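Local coordinates for putative secreted protein (Streptomyces coelicolor A3, PDB 2QF9) that is of unknown function but, as a putative secreted protein of the DUF305 family in the ferritin clan, is built round a bundle of four long helices, at residues Gln118-Thr121 / Glu122-Arg125; Gly126-His129 / Met130-Cys134; Val39-Leu42 / Ala43-Ile46; Gly94-Thr97 / Asp98-Lys102; Gly149-Glu152 / Ser153-Glu157. One frame throughout, in Å; residues are numbered along the deposited sequence. Where two conformers were deposited one is given.

In the fold
Interactions 1 and 2 are adjoining stretches of helix 109-137, their centres 13 Å apart, and each of the other three touches interaction 1. Interaction 5, on helix 141-167, packs against both: His124 NE2 lies 2.7 Å from Glu157 OE1, a probable hydrogen bond, and Ala131 CB 3.7 Å from Val151 CG2. Interaction 3, on helix 37-63, reaches interaction 1 through Ile46, whose CD1 is 4.1 Å from His124 CE1. Interaction 4 begins helix 98-106 and leans on interaction 1, with Leu119 CD2 3.6 Å from Glu100 CD. Interactions 2 and 3 lie on opposite sides of the chain's centre, centres 22 Å apart.

Interaction 1 (Gln118-Thr121 / Glu122-Arg125); sequences QLMT and EHHR
Met120 and the ring of His124, one helical turn further on, pass each other at a slant. The CG methylene of Met120, a selenomethionine, makes an off-centre CH-pi contact, 4.1 Å from the centroid of the His124 ring and 29° off its normal. Its selenium arrives more obliquely, with SE 3.7 Å from CE1 of His124. The torsions explain this double touch: CG of Met120 stands anti to the backbone N (chi1 -171°), and the bend at chi2 (63°) brings SE alongside the His124 ring and within 4.8 Å of the His123 centroid. Met120 has a second conformer, so these contacts describe one of two. The backbone beneath is regular helix, with His124 N bonded to Met120 O at 2.7 Å.

This is the inward face of helix 109-137 in a four-helix bundle, consistent with the ferritin clan. Met120 also touches Met26 of helix 8-31, and His124 touches Ile46 of helix 37-63 and Met161 of helix 141-167. The flexible, unbranched side chain of methionine, here carrying selenium in place of sulfur, suits such a junction, while the imidazole brings a polar group whose NE2 is hydrogen-bonded to Glu157.

Round the helix, Thr121 and Arg125 lie side by side and point the same way. CG2 of Thr121 comes within 4.1 Å of NE of Arg125, and CG of Arg125 rests 3.3 Å from Thr121 O. The threonine's first torsion puts OG1 where it bonds to Leu117 O and sets CG2 on the side of Arg125, whose NE forms a salt bridge with Glu172.

Interaction 2 (Gly126-His129 / Met130-Cys134); sequences GGVH and MAKGC
A glycine-rich part of helix 109-137, one of the four long helices of the bundle, brings Val128 and Lys132 side by side with their chains pointing the same way. CG1 of the valine lies 3.7 Å from CE of the lysine, and the contact is between methyl and methylene. It follows from how each chain starts: CG1 of Val128 is anti to its backbone N (chi1 163°), whereas Lys132 sets CG beside its own N and then runs fully extended, with CG passing 3.3 Å from Val128 O.

On another side of the helix Met130, a selenomethionine, leans back along Gly126. Its CG is 3.3 Å from Gly126 O and its SE 3.8 Å from the same oxygen, before the chain bends at its last torsion. Gly126 and Gly127 keep the surface low here, and in the conformer given, one of two, Gln154 of helix 141-167 packs its OE1 on Gly127. Backbone bonds run through the segment, including Ala131 N to Gly127 O at 2.8 Å and Cys134 N to Met130 O at 3.1 Å. Met130 also meets Met16 and His19 of helix 8-31.

Lysine suits its exposed place because its long hydrocarbon chain can lie against the valine while the ammonium group continues outward; the disulfide that Cys134 forms with Cys138 is in keeping with a secreted protein.

Interaction 3 (Val39-Leu42 / Ala43-Ile46); sequences VRRL and AYDI
Arg41 and Asp45, one turn apart, are joined by a salt bridge in which NH2 of Arg41 lies 2.8 Å from OD1 of Asp45. A second link, NE to OD2 at 3.1 Å, is a fairly straight hydrogen bond (160°). OD2 sits at the guanidinium edge and is met on its syn side, yet the two flat groups stand 73° apart. A water donates to OD2 at 2.6 Å and makes a weak bond with NE.

CD2 of Tyr44 stands 3.8 Å above the centre of one guanidinium face, the planes 54° apart. Arg41 is long enough to reach both Tyr44 and the short Asp45 once its chain bends at chi2, forward along the helix. The far end of Tyr44 belongs to the dimer: its OH is bonded to Glu25 of the second subunit, and its ring meets Tyr28 of that subunit edge-to-face.

Aliphatic Leu42 and Ile46, which cross with CD1 to CD1 at 3.7 Å, suit the side facing other helices. Leu42 continues onto Met161 and Leu164 of helix 141-167, Ile46 onto Tyr116 and Met120 of helix 109-137. Charged residues spaced i to i+4 on one face and aliphatic ones on another typify an amphipathic helix in a four-helix bundle.

Interaction 4 (Gly94-Thr97 / Asp98-Lys102); sequences GMAT and DAEMK
With chi1 at 71°, Thr97 places OG1 between its own backbone N and carbonyl carbon, where it accepts from Glu100 N at 3.0 Å. Glu100 answers from inside the helix: its CG lies beside its own N (chi1 -77°), and the extended chain carries OE1 back to Thr97 N at 2.9 Å. That N-H meets OE1 on the anti side, 31° out of the carboxylate plane. The two side chains slant past one another, CG of Glu100 passing close to OG1, and each supplies a polar atom to the other's backbone N-H.

Reciprocal bonding of this kind is a capping box, and it opens helix 98-106 with Thr97 as N-cap. Threonine suits the place because its short hydroxyl can accept from a first-turn N-H that has no preceding carbonyl to bond to; glutamate suits the third position after it, being long enough to return to the N-cap. An i to i+4 backbone bond, Met101 N to Thr97 O at 3.0 Å, continues the turn.

Two waters extend the cap. One donates to Met95 O at 2.8 Å and to Glu100 OE1 at 2.9 Å; the other bridges Ala96 O to Asp98 OD1. An acidic residue such as Asp98 in the first turn would probably also be favoured by the positive end of the helix dipole.

On the inner side, CB of Ala96 touches SE of the selenomethionine Met101 at 3.9 Å. Met101 goes on to Met26 of helix 8-31, and Ala96 N is hydrogen-bonded to Gln22 of the same helix.

Interaction 5 (Gly149-Glu152 / Ser153-Glu157); sequences GMVE and SQESE
Ser153 tucks its hydroxyl against the preceding turn, OG lying 3.1 Å from Gly149 O and 3.4 Å from Met150 O, while its backbone N is bonded to Gly149 O at 2.9 Å. With chi1 at 65°, OG turns back along the helix, and a residue this small can hold a polar group close to the carbonyls. Glu152 touches chiefly through its backbone: its O accepts from Ser156 N at 2.9 Å, while its CB points away from the following turn and the residue is exposed, where a charge is easily accommodated. Val151 and Glu155 lie side by side, CG1 of the valine 3.9 Å from CD of the carboxylate, so a methyl flanks the acid group.

In the conformer of Gln154 given, which is one of two, Met150 O receives two donors from opposite faces of its plane, Gln154 N at 2.9 Å and NE2 at 3.1 Å. NE2 stands above the carbonyl plane, with the carbonyl oxygen lying in the plane of the amide.

The segment sits in helix 141-167 among three neighbouring helices: Val151 meets Ala131 and Lys132 of helix 109-137, and Met150 meets Met57 of helix 37-63 and Phe12 and Met16 of helix 8-31.

Interaction 1 (Gln118-Thr121 / Glu122-Arg125)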
loop_
_atom_site.group_PDB
_atom_site.type_symbol
_atom_site.label_atom_id
_atom_site.label_comp_id
_atom_site.label_asym_id
_atom_site.label_seq_id
_atom_site.Cartn_x
_atom_site.Cartn_y
_atom_site.Cartn_z
ATOM N N GLN A 118 7.037 -7.669 -19.019
ATOM C CA GLN A 118 8.211 -8.558 -19.018
ATOM C C GLN A 118 8.909 -8.551 -17.657
ATOM O O GLN A 118 9.204 -9.622 -17.098
ATOM C CB GLN A 118 9.174 -8.136 -20.112
ATOM C CG GLN A 118 8.660 -8.495 -21.510
ATOM C CD GLN A 118 9.488 -7.839 -22.611
ATOM O OE1 GLN A 118 10.118 -6.812 -22.399
ATOM N NE2 GLN A 118 9.474 -8.438 -23.801
ATOM N N LEU A 119 9.154 -7.350 -17.129
ATOM C CA LEU A 119 9.769 -7.226 -15.804
ATOM C C LEU A 119 8.913 -7.865 -14.712
ATOM O O LEU A 119 9.431 -8.559 -13.836
ATOM C CB LEU A 119 10.022 -5.774 -15.440
ATOM C CG LEU A 119 11.095 -5.006 -16.212
ATOM C CD1 LEU A 119 11.109 -3.544 -15.758
ATOM C CD2 LEU A 119 12.503 -5.646 -16.066
HETATM N N MSE A 120 7.603 -7.651 -14.763
HETATM C CA MSE A 120 6.734 -8.154 -13.706
HETATM C C MSE A 120 6.589 -9.685 -13.812
HETATM O O MSE A 120 6.453 -10.373 -12.801
HETATM C CB MSE A 120 5.377 -7.446 -13.739
HETATM C CG MSE A 120 4.497 -7.753 -12.543
HETATM SE SE MSE A 120 5.238 -7.154 -10.817
HETATM C CE MSE A 120 4.698 -5.281 -10.919
ATOM N N THR A 121 6.628 -10.214 -15.033
ATOM C CA THR A 121 6.597 -11.664 -15.203
ATOM C C THR A 121 7.799 -12.300 -14.471
ATOM O O THR A 121 7.646 -13.242 -13.657
ATOM C CB THR A 121 6.519 -12.076 -16.708
ATOM O OG1 THR A 121 5.236 -11.705 -17.225
ATOM C CG2 THR A 121 6.713 -13.584 -16.883
ATOM N N GLU A 122 8.981 -11.745 -14.714
ATOM C CA GLU A 122 10.186 -12.223 -14.048
ATOM C C GLU A 122 10.100 -12.023 -12.528
ATOM O O GLU A 122 10.497 -12.896 -11.743
ATOM C CB GLU A 122 11.403 -11.521 -14.633
ATOM C CG GLU A 122 12.731 -11.941 -14.037
ATOM C CD GLU A 122 13.064 -13.419 -14.211
ATOM O OE1 GLU A 122 12.336 -14.173 -14.911
ATOM O OE2 GLU A 122 14.080 -13.826 -13.625
ATOM N N HIS A 123 9.574 -10.870 -12.140
ATOM C CA HIS A 123 9.411 -10.512 -10.737
ATOM C C HIS A 123 8.499 -11.524 -10.027
ATOM O O HIS A 123 8.848 -12.027 -8.960
ATOM C CB HIS A 123 8.846 -9.105 -10.639
ATOM C CG HIS A 123 9.173 -8.408 -9.359
ATOM N ND1 HIS A 123 8.316 -8.379 -8.281
ATOM C CD2 HIS A 123 10.262 -7.700 -8.990
ATOM C CE1 HIS A 123 8.862 -7.676 -7.305
ATOM N NE2 HIS A 123 10.046 -7.261 -7.707
ATOM N N HIS A 124 7.351 -11.812 -10.639
ATOM C CA HIS A 124 6.414 -12.829 -10.149
ATOM C C HIS A 124 7.057 -14.216 -10.055
ATOM O O HIS A 124 6.833 -14.921 -9.067
ATOM C CB HIS A 124 5.175 -12.893 -11.044
ATOM C CG HIS A 124 4.109 -11.899 -10.695
ATOM N ND1 HIS A 124 4.361 -10.712 -10.031
ATOM C CD2 HIS A 124 2.775 -11.925 -10.935
ATOM C CE1 HIS A 124 3.220 -10.064 -9.858
ATOM N NE2 HIS A 124 2.243 -10.780 -10.394
ATOM N N ARG A 125 7.849 -14.593 -11.066
ATOM C CA ARG A 125 8.529 -15.896 -11.044
ATOM C C ARG A 125 9.433 -16.035 -9.814
ATOM O O ARG A 125 9.378 -17.058 -9.117
ATOM C CB ARG A 125 9.273 -16.175 -12.344
ATOM C CG ARG A 125 8.349 -16.501 -13.507
ATOM C CD ARG A 125 9.115 -17.181 -14.659
ATOM N NE ARG A 125 8.369 -17.177 -15.925
ATOM C CZ ARG A 125 7.288 -17.913 -16.182
ATOM N NH1 ARG A 125 6.776 -18.735 -15.259
ATOM N NH2 ARG A 125 6.712 -17.828 -17.377
#

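Interaction 2 (Gly126-His129 / Met130-Cys134)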
loop_
_atom_site.group_PDB
_atom_site.type_symbol
_atom_site.label_atom_id
_atom_site.label_comp_id
_atom_site.label_asym_id
_atom_site.label_seq_id
_atom_site.Cartn_x
_atom_site.Cartn_y
_atom_site.Cartn_z
ATOM N N GLY A 126 10.218 -14.987 -9.532
ATOM C CA GLY A 126 11.105 -14.949 -8.360
ATOM C C GLY A 126 10.286 -15.017 -7.073
ATOM O O GLY A 126 10.638 -15.733 -6.131
ATOM N N GLY A 127 9.198 -14.255 -7.050
ATOM C CA GLY A 127 8.255 -14.200 -5.918
ATOM C C GLY A 127 7.660 -15.554 -5.574
ATOM O O GLY A 127 7.579 -15.930 -4.390
ATOM N N VAL A 128 7.254 -16.291 -6.603
ATOM C CA VAL A 128 6.675 -17.630 -6.434
ATOM C C VAL A 128 7.719 -18.567 -5.791
ATOM O O VAL A 128 7.401 -19.305 -4.846
ATOM C CB VAL A 128 6.151 -18.198 -7.785
ATOM C CG1 VAL A 128 5.929 -19.708 -7.713
ATOM C CG2 VAL A 128 4.861 -17.488 -8.207
ATOM N N HIS A 129 8.952 -18.506 -6.295
ATOM C CA HIS A 129 10.067 -19.263 -5.735
ATOM C C HIS A 129 10.245 -18.993 -4.227
ATOM O O HIS A 129 10.339 -19.919 -3.422
ATOM C CB HIS A 129 11.343 -18.932 -6.496
ATOM C CG HIS A 129 12.550 -19.635 -5.973
ATOM N ND1 HIS A 129 12.768 -20.981 -6.175
ATOM C CD2 HIS A 129 13.597 -19.188 -5.244
ATOM C CE1 HIS A 129 13.907 -21.330 -5.600
ATOM N NE2 HIS A 129 14.429 -20.259 -5.028
HETATM N N MSE A 130 10.257 -17.716 -3.862
HETATM C CA MSE A 130 10.382 -17.307 -2.469
HETATM C C MSE A 130 9.177 -17.718 -1.620
HETATM O O MSE A 130 9.348 -18.198 -0.487
HETATM C CB MSE A 130 10.583 -15.794 -2.387
HETATM C CG MSE A 130 11.828 -15.308 -3.066
HETATM SE SE MSE A 130 11.766 -13.360 -3.330
HETATM C CE MSE A 130 11.715 -12.756 -1.465
ATOM N N ALA A 131 7.970 -17.533 -2.156
ATOM C CA ALA A 131 6.744 -17.894 -1.429
ATOM C C ALA A 131 6.700 -19.411 -1.162
ATOM O O ALA A 131 6.331 -19.864 -0.059
ATOM C CB ALA A 131 5.532 -17.471 -2.200
ATOM N N LYS A 132 7.095 -20.183 -2.175
ATOM C CA LYS A 132 7.222 -21.633 -2.038
ATOM C C LYS A 132 8.170 -21.987 -0.904
ATOM O O LYS A 132 7.908 -22.948 -0.155
ATOM C CB LYS A 132 7.669 -22.275 -3.359
ATOM C CG LYS A 132 6.560 -22.429 -4.372
ATOM C CD LYS A 132 7.099 -23.060 -5.659
ATOM C CE LYS A 132 6.005 -23.293 -6.688
ATOM N NZ LYS A 132 6.618 -23.772 -7.990
ATOM N N GLY A 133 9.252 -21.212 -0.763
ATOM C CA GLY A 133 10.220 -21.403 0.319
ATOM C C GLY A 133 9.565 -21.229 1.686
ATOM O O GLY A 133 9.831 -21.994 2.617
ATOM N N CYS A 134 8.717 -20.211 1.815
ATOM C CA CYS A 134 7.970 -19.995 3.055
ATOM C C CYS A 134 6.909 -21.092 3.284
ATOM O O CYS A 134 6.723 -21.541 4.411
ATOM C CB CYS A 134 7.355 -18.590 3.082
ATOM S SG CYS A 134 6.360 -18.173 4.558
#

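Interaction 3 (Val39-Leu42 / Ala43-Ile46)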
loop_
_atom_site.group_PDB
_atom_site.type_symbol
_atom_site.label_atom_id
_atom_site.label_comp_id
_atom_site.label_asym_id
_atom_site.label_seq_id
_atom_site.Cartn_x
_atom_site.Cartn_y
_atom_site.Cartn_z
ATOM N N VAL A 39 -3.468 -2.503 -18.717
ATOM C CA VAL A 39 -2.182 -2.493 -17.992
ATOM C C VAL A 39 -2.246 -1.562 -16.780
ATOM O O VAL A 39 -1.767 -1.924 -15.699
ATOM C CB VAL A 39 -0.997 -2.160 -18.941
ATOM C CG1 VAL A 39 0.298 -1.916 -18.159
ATOM C CG2 VAL A 39 -0.824 -3.304 -19.942
ATOM N N ARG A 40 -2.872 -0.394 -16.927
ATOM C CA ARG A 40 -3.047 0.484 -15.757
ATOM C C ARG A 40 -3.843 -0.184 -14.639
ATOM O O ARG A 40 -3.490 -0.015 -13.454
ATOM C CB ARG A 40 -3.674 1.831 -16.145
ATOM C CG ARG A 40 -2.668 2.780 -16.814
ATOM C CD ARG A 40 -3.313 4.053 -17.331
ATOM N NE ARG A 40 -4.308 4.639 -16.420
ATOM C CZ ARG A 40 -4.017 5.471 -15.421
ATOM N NH1 ARG A 40 -2.763 5.836 -15.177
ATOM N NH2 ARG A 40 -4.982 5.951 -14.673
ATOM N N ARG A 41 -4.878 -0.952 -15.008
ATOM C CA ARG A 41 -5.712 -1.647 -14.008
ATOM C C ARG A 41 -4.901 -2.748 -13.331
ATOM O O ARG A 41 -4.959 -2.899 -12.108
ATOM C CB ARG A 41 -7.006 -2.220 -14.600
ATOM C CG ARG A 41 -7.827 -3.021 -13.594
ATOM C CD ARG A 41 -8.378 -2.142 -12.476
ATOM N NE ARG A 41 -8.705 -2.899 -11.261
ATOM C CZ ARG A 41 -9.465 -2.456 -10.254
ATOM N NH1 ARG A 41 -10.031 -1.248 -10.292
ATOM N NH2 ARG A 41 -9.667 -3.235 -9.197
ATOM N N LEU A 42 -4.153 -3.521 -14.126
ATOM C CA LEU A 42 -3.321 -4.572 -13.561
ATOM C C LEU A 42 -2.315 -3.969 -12.578
ATOM O O LEU A 42 -2.158 -4.474 -11.441
ATOM C CB LEU A 42 -2.590 -5.331 -14.673
ATOM C CG LEU A 42 -1.524 -6.342 -14.222
ATOM C CD1 LEU A 42 -2.121 -7.464 -13.318
ATOM C CD2 LEU A 42 -0.770 -6.886 -15.444
ATOM N N ALA A 43 -1.647 -2.891 -13.012
ATOM C CA ALA A 43 -0.636 -2.222 -12.178
ATOM C C ALA A 43 -1.262 -1.723 -10.870
ATOM O O ALA A 43 -0.684 -1.869 -9.805
ATOM C CB ALA A 43 0.027 -1.077 -12.949
ATOM N N TYR A 44 -2.475 -1.194 -10.951
ATOM C CA TYR A 44 -3.184 -0.731 -9.751
ATOM C C TYR A 44 -3.462 -1.913 -8.807
ATOM O O TYR A 44 -3.217 -1.822 -7.603
ATOM C CB TYR A 44 -4.486 -0.030 -10.162
ATOM C CG TYR A 44 -5.428 0.292 -9.035
ATOM C CD1 TYR A 44 -5.296 1.475 -8.303
ATOM C CD2 TYR A 44 -6.474 -0.575 -8.711
ATOM C CE1 TYR A 44 -6.179 1.778 -7.266
ATOM C CE2 TYR A 44 -7.360 -0.282 -7.673
ATOM C CZ TYR A 44 -7.201 0.900 -6.966
ATOM O OH TYR A 44 -8.081 1.202 -5.943
ATOM N N ASP A 45 -3.980 -3.012 -9.359
ATOM C CA ASP A 45 -4.255 -4.218 -8.561
ATOM C C ASP A 45 -3.007 -4.814 -7.891
ATOM O O ASP A 45 -3.024 -5.152 -6.707
ATOM C CB ASP A 45 -4.984 -5.273 -9.391
ATOM C CG ASP A 45 -6.429 -4.851 -9.737
ATOM O OD1 ASP A 45 -7.002 -3.999 -9.039
ATOM O OD2 ASP A 45 -6.993 -5.393 -10.697
ATOM N N ILE A 46 -1.923 -4.908 -8.646
ATOM C CA ILE A 46 -0.667 -5.373 -8.072
ATOM C C ILE A 46 -0.165 -4.421 -6.981
ATOM O O ILE A 46 0.273 -4.876 -5.920
ATOM C CB ILE A 46 0.403 -5.579 -9.170
ATOM C CG1 ILE A 46 -0.007 -6.771 -10.039
ATOM C CG2 ILE A 46 1.818 -5.789 -8.544
ATOM C CD1 ILE A 46 0.887 -6.984 -11.271
HETATM O O HOH W 1 -9.590 -5.542 -11.189
#

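Interaction 4 (Gly94-Thr97 / Asp98-Lys102)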
loop_
_atom_site.group_PDB
_atom_site.type_symbol
_atom_site.label_atom_id
_atom_site.label_comp_id
_atom_site.label_asym_id
_atom_site.label_seq_id
_atom_site.Cartn_x
_atom_site.Cartn_y
_atom_site.Cartn_z
ATOM N N GLY A 94 14.134 -12.693 -9.276
ATOM C CA GLY A 94 13.141 -11.885 -9.993
ATOM C C GLY A 94 13.207 -10.380 -9.792
ATOM O O GLY A 94 12.475 -9.637 -10.468
HETATM N N MSE A 95 14.078 -9.920 -8.882
HETATM C CA MSE A 95 14.257 -8.474 -8.665
HETATM C C MSE A 95 14.753 -7.802 -9.937
HETATM O O MSE A 95 15.645 -8.327 -10.625
HETATM C CB MSE A 95 15.253 -8.157 -7.538
HETATM C CG MSE A 95 14.781 -8.481 -6.160
HETATM SE SE MSE A 95 13.374 -7.242 -5.636
HETATM C CE MSE A 95 14.291 -5.590 -5.383
ATOM N N ALA A 96 14.170 -6.656 -10.263
ATOM C CA ALA A 96 14.648 -5.861 -11.409
ATOM C C ALA A 96 15.915 -5.093 -11.029
ATOM O O ALA A 96 16.093 -4.676 -9.884
ATOM C CB ALA A 96 13.550 -4.894 -11.910
ATOM N N THR A 97 16.820 -4.928 -11.991
ATOM C CA THR A 97 18.020 -4.129 -11.725
ATOM C C THR A 97 17.691 -2.628 -11.768
ATOM O O THR A 97 16.680 -2.201 -12.352
ATOM C CB THR A 97 19.097 -4.398 -12.784
ATOM O OG1 THR A 97 18.664 -3.819 -14.031
ATOM C CG2 THR A 97 19.327 -5.902 -12.925
ATOM N N ASP A 98 18.569 -1.817 -11.172
ATOM C CA ASP A 98 18.419 -0.370 -11.257
ATOM C C ASP A 98 18.303 0.104 -12.699
ATOM O O ASP A 98 17.521 1.011 -12.989
ATOM C CB ASP A 98 19.584 0.338 -10.556
ATOM C CG ASP A 98 19.564 0.142 -9.043
ATOM O OD1 ASP A 98 18.468 -0.053 -8.468
ATOM O OD2 ASP A 98 20.649 0.163 -8.434
ATOM N N ALA A 99 19.080 -0.512 -13.602
ATOM C CA ALA A 99 19.071 -0.109 -15.022
ATOM C C ALA A 99 17.719 -0.431 -15.679
ATOM O O ALA A 99 17.231 0.314 -16.531
ATOM C CB ALA A 99 20.219 -0.795 -15.795
ATOM N N GLU A 100 17.146 -1.566 -15.287
ATOM C CA GLU A 100 15.814 -1.972 -15.783
ATOM C C GLU A 100 14.738 -0.995 -15.299
ATOM O O GLU A 100 13.836 -0.598 -16.052
ATOM C CB GLU A 100 15.502 -3.401 -15.312
ATOM C CG GLU A 100 16.253 -4.449 -16.153
ATOM C CD GLU A 100 16.117 -5.872 -15.630
ATOM O OE1 GLU A 100 15.850 -6.078 -14.428
ATOM O OE2 GLU A 100 16.312 -6.796 -16.446
HETATM N N MSE A 101 14.821 -0.611 -14.027
HETATM C CA MSE A 101 13.865 0.365 -13.467
HETATM C C MSE A 101 13.983 1.721 -14.169
HETATM O O MSE A 101 12.977 2.355 -14.475
HETATM C CB MSE A 101 14.056 0.522 -11.957
HETATM C CG MSE A 101 13.831 -0.754 -11.168
HETATM SE SE MSE A 101 11.957 -1.372 -11.241
HETATM C CE MSE A 101 11.192 -0.057 -9.982
ATOM N N LYS A 102 15.211 2.154 -14.431
ATOM C CA LYS A 102 15.446 3.383 -15.176
ATOM C C LYS A 102 14.857 3.291 -16.590
ATOM O O LYS A 102 14.171 4.219 -17.039
ATOM C CB LYS A 102 16.941 3.690 -15.245
ATOM C CG LYS A 102 17.266 4.937 -16.080
ATOM C CD LYS A 102 18.770 5.143 -16.223
ATOM C CE LYS A 102 19.049 6.511 -16.822
ATOM N NZ LYS A 102 18.687 6.515 -18.260
HETATM O O HOH W 2 16.829 -8.481 -13.179
HETATM O O HOH W 3 17.525 -3.123 -8.082
#

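Interaction 5 (Gly149-Glu152 / Ser153-Glu157)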
loop_
_atom_site.group_PDB
_atom_site.type_symbol
_atom_site.label_atom_id
_atom_site.label_comp_id
_atom_site.label_asym_id
_atom_site.label_seq_id
_atom_site.Cartn_x
_atom_site.Cartn_y
_atom_site.Cartn_z
ATOM N N GLY A 149 -1.042 -18.241 -0.841
ATOM C CA GLY A 149 -1.928 -17.395 -1.652
ATOM C C GLY A 149 -1.163 -16.623 -2.707
ATOM O O GLY A 149 -1.664 -16.423 -3.820
HETATM N N MSE A 150 0.060 -16.215 -2.363
HETATM C CA MSE A 150 0.950 -15.556 -3.324
HETATM C C MSE A 150 1.346 -16.483 -4.457
HETATM O O MSE A 150 1.389 -16.047 -5.595
HETATM C CB MSE A 150 2.207 -15.014 -2.656
HETATM C CG MSE A 150 1.936 -13.943 -1.617
HETATM SE SE MSE A 150 3.677 -13.301 -1.022
HETATM C CE MSE A 150 3.159 -12.420 0.634
ATOM N N VAL A 151 1.613 -17.755 -4.157
ATOM C CA VAL A 151 1.896 -18.720 -5.235
ATOM C C VAL A 151 0.747 -18.738 -6.257
ATOM O O VAL A 151 0.974 -18.568 -7.459
ATOM C CB VAL A 151 2.242 -20.129 -4.688
ATOM C CG1 VAL A 151 2.482 -21.117 -5.831
ATOM C CG2 VAL A 151 3.499 -20.055 -3.789
ATOM N N GLU A 152 -0.482 -18.880 -5.773
ATOM C CA GLU A 152 -1.665 -18.893 -6.647
ATOM C C GLU A 152 -1.854 -17.590 -7.407
ATOM O O GLU A 152 -2.036 -17.605 -8.625
ATOM C CB GLU A 152 -2.941 -19.150 -5.840
ATOM C CG GLU A 152 -2.945 -20.401 -5.015
ATOM C CD GLU A 152 -4.213 -20.495 -4.159
ATOM O OE1 GLU A 152 -4.722 -19.434 -3.723
ATOM O OE2 GLU A 152 -4.702 -21.626 -3.944
ATOM N N SER A 153 -1.835 -16.464 -6.688
ATOM C CA SER A 153 -2.118 -15.170 -7.301
ATOM C C SER A 153 -1.043 -14.778 -8.321
ATOM O O SER A 153 -1.374 -14.266 -9.406
ATOM C CB SER A 153 -2.325 -14.062 -6.245
ATOM O OG SER A 153 -1.130 -13.829 -5.514
ATOM N N GLN A 154 0.221 -15.017 -7.989
ATOM C CA GLN A 154 1.305 -14.667 -8.902
ATOM C C GLN A 154 1.313 -15.568 -10.133
ATOM O O GLN A 154 1.549 -15.095 -11.245
ATOM C CB GLN A 154 2.649 -14.726 -8.200
ATOM C CG GLN A 154 2.822 -13.675 -7.127
ATOM C CD GLN A 154 4.151 -13.826 -6.428
ATOM O OE1 GLN A 154 5.079 -13.085 -6.699
ATOM N NE2 GLN A 154 4.257 -14.819 -5.547
ATOM N N GLU A 155 1.045 -16.861 -9.934
ATOM C CA GLU A 155 0.954 -17.793 -11.079
ATOM C C GLU A 155 -0.219 -17.434 -12.015
ATOM O O GLU A 155 -0.044 -17.409 -13.229
ATOM C CB GLU A 155 0.909 -19.245 -10.611
ATOM C CG GLU A 155 2.250 -19.763 -10.161
ATOM C CD GLU A 155 2.220 -21.226 -9.726
ATOM O OE1 GLU A 155 1.124 -21.780 -9.454
ATOM O OE2 GLU A 155 3.320 -21.803 -9.637
ATOM N N SER A 156 -1.374 -17.069 -11.441
ATOM C CA SER A 156 -2.524 -16.590 -12.212
ATOM C C SER A 156 -2.165 -15.317 -12.986
ATOM O O SER A 156 -2.479 -15.196 -14.164
ATOM C CB SER A 156 -3.738 -16.338 -11.306
ATOM O OG SER A 156 -4.814 -15.736 -12.024
ATOM N N GLU A 157 -1.471 -14.392 -12.329
ATOM C CA GLU A 157 -1.081 -13.136 -12.990
ATOM C C GLU A 157 -0.038 -13.352 -14.095
ATOM O O GLU A 157 -0.076 -12.656 -15.118
ATOM C CB GLU A 157 -0.631 -12.090 -11.964
ATOM C CG GLU A 157 -1.851 -11.439 -11.303
ATOM C CD GLU A 157 -1.511 -10.470 -10.183
ATOM O OE1 GLU A 157 -0.317 -10.243 -9.902
ATOM O OE2 GLU A 157 -2.472 -9.947 -9.570
#